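Putative C39-like peptidase (Bacillus anthracis, PDB 3ERV) is of unknown function but, as a putative C39-like peptidase of the CA clan, probably cleaves peptide bonds with a catalytic cysteine. Local coordinates at residues 94-97 and 101-104. Numbering follows the deposited sequence.
Sequences VGNI and SESG. With EDO (1,2-ethanediol), chain B.
Asn96 holds its CG trans to the backbone N (chi1 -159°), while Glu102 turns its CG back beside its own N; the Asn96 amide therefore meets the aliphatic part of Glu102 at a slant, with ND2 3.7 Å from Glu102 CB. A further bend at chi2 carries the Glu102 carboxylate away from Asn96, and the touch remains one of amide against aliphatic carbon. The amide has polar partners of its own: OD1 accepts hydrogen bonds from the backbone N atoms of Tyr98 and Thr99, which fixes its rotation.

One backbone hydrogen bond joins the two segments, from Asn96 N to Ser103 O (3.0 Å). Next to it, Gly104 CA approaches Val94 O at 3.2 Å in a CA-H...O contact, and the chains close to 4.0 Å between Gly95 CA and Gly104 CA. Both residues at the closest point are glycines, so no side chain stands between the backbones, and Gly95 adopts backbone angles (phi 83°, psi -143°) suited to glycine.

An ethanediol molecule, probably from the crystallisation liquor, uses O1 to give a hydrogen bond to Gly95 O (2.7 Å) and to receive one from Ile97 N (2.9 Å). Arg48 bonds to the carbonyls of both Asn96 and Glu102, tying together the two arms from a third part of the chain. The whole is a surface loop doubling back on itself through an isolated beta bridge, Gly95 with Gly104, where the edge strand 93-94 of the small mixed sheet ends.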
ATOM      1  N   VAL A  94       6.602 -10.753  -3.399  1.00 42.42           N
ATOM      2  CA  VAL A  94       7.198 -12.051  -2.978  1.00 41.69           C
ATOM      3  C   VAL A  94       6.189 -13.201  -3.078  1.00 41.88           C
ATOM      4  O   VAL A  94       5.204 -13.267  -2.295  1.00 40.68           O
ATOM      5  CB  VAL A  94       7.790 -12.017  -1.500  1.00 42.24           C
ATOM      6  CG1 VAL A  94       8.439 -13.390  -1.122  1.00 43.33           C
ATOM      7  CG2 VAL A  94       8.795 -10.906  -1.328  1.00 40.24           C
ATOM      8  N   GLY A  95       6.428 -14.106  -4.025  1.00 38.82           N
ATOM      9  CA  GLY A  95       5.578 -15.229  -4.160  1.00 39.98           C
ATOM     10  C   GLY A  95       4.312 -14.958  -4.958  1.00 40.00           C
ATOM     11  O   GLY A  95       4.340 -14.188  -5.946  1.00 40.96           O
ATOM     12  N   ASN A  96       3.216 -15.575  -4.529  1.00 40.07           N
ATOM     13  CA  ASN A  96       2.016 -15.719  -5.348  1.00 40.73           C
ATOM     14  C   ASN A  96       0.969 -14.658  -5.046  1.00 40.28           C
ATOM     15  O   ASN A  96       0.408 -14.605  -3.953  1.00 39.10           O
ATOM     16  CB  ASN A  96       1.449 -17.130  -5.187  1.00 41.70           C
ATOM     17  CG  ASN A  96       0.554 -17.523  -6.343  1.00 42.78           C
ATOM     18  OD1 ASN A  96      -0.517 -16.916  -6.545  1.00 41.64           O
ATOM     19  ND2 ASN A  96       0.996 -18.515  -7.135  1.00 40.92           N
ATOM     20  N   ILE A  97       0.786 -13.734  -5.993  1.00 40.05           N
ATOM     21  CA  ILE A  97      -0.200 -12.675  -5.854  1.00 39.45           C
ATOM     22  C   ILE A  97      -1.671 -13.178  -5.999  1.00 39.47           C
ATOM     23  O   ILE A  97      -2.592 -12.561  -5.475  1.00 39.17           O
ATOM     24  CB  ILE A  97       0.099 -11.546  -6.878  1.00 40.03           C
ATOM     25  CG1 ILE A  97      -0.657 -10.244  -6.516  1.00 39.56           C
ATOM     26  CG2 ILE A  97      -0.174 -12.064  -8.331  1.00 39.56           C
ATOM     27  CD1 ILE A  97      -0.068  -9.001  -7.227  1.00 36.62           C
ATOM     28  N   SER A 101      -3.401 -20.636  -1.987  1.00 49.24           N
ATOM     29  CA  SER A 101      -2.957 -22.027  -2.042  1.00 48.95           C
ATOM     30  C   SER A 101      -1.474 -22.154  -2.342  1.00 48.90           C
ATOM     31  O   SER A 101      -0.948 -23.257  -2.321  1.00 50.09           O
ATOM     32  CB  SER A 101      -3.773 -22.829  -3.062  1.00 48.60           C
ATOM     33  OG  SER A 101      -3.400 -22.480  -4.398  1.00 51.32           O
ATOM     34  N   GLU A 102      -0.783 -21.049  -2.635  1.00 47.95           N
ATOM     35  CA  GLU A 102       0.682 -21.081  -2.794  1.00 47.20           C
ATOM     36  C   GLU A 102       1.229 -20.062  -1.848  1.00 46.97           C
ATOM     37  O   GLU A 102       0.492 -19.171  -1.452  1.00 46.22           O
ATOM     38  CB  GLU A 102       1.080 -20.714  -4.218  1.00 47.43           C
ATOM     39  CG  GLU A 102       0.515 -21.686  -5.211  1.00 49.88           C
ATOM     40  CD  GLU A 102       1.233 -23.021  -5.132  1.00 55.53           C
ATOM     41  OE1 GLU A 102       2.423 -23.014  -4.746  1.00 55.30           O
ATOM     42  OE2 GLU A 102       0.632 -24.070  -5.482  1.00 60.64           O
ATOM     43  N   SER A 103       2.500 -20.200  -1.464  1.00 46.66           N
ATOM     44  CA  SER A 103       3.152 -19.208  -0.588  1.00 47.35           C
ATOM     45  C   SER A 103       3.257 -17.837  -1.223  1.00 45.76           C
ATOM     46  O   SER A 103       3.526 -17.737  -2.414  1.00 45.36           O
ATOM     47  CB  SER A 103       4.581 -19.650  -0.262  1.00 46.78           C
ATOM     48  OG  SER A 103       4.543 -20.936   0.298  1.00 52.53           O
ATOM     49  N   GLY A 104       3.141 -16.789  -0.401  1.00 45.23           N
ATOM     50  CA  GLY A 104       3.364 -15.424  -0.868  1.00 44.51           C
ATOM     51  C   GLY A 104       3.289 -14.450   0.275  1.00 45.46           C
ATOM     52  O   GLY A 104       2.836 -14.785   1.389  1.00 45.18           O
TER
HETATM   53  C1  EDO B   1       2.185 -14.493  -9.195  1.00 54.22           C
HETATM   54  O1  EDO B   1       2.781 -13.755  -8.134  1.00 46.38           O
HETATM   55  C2  EDO B   1       3.037 -15.630  -9.687  1.00 52.86           C
HETATM   56  O2  EDO B   1       2.925 -16.764  -8.826  1.00 57.32           O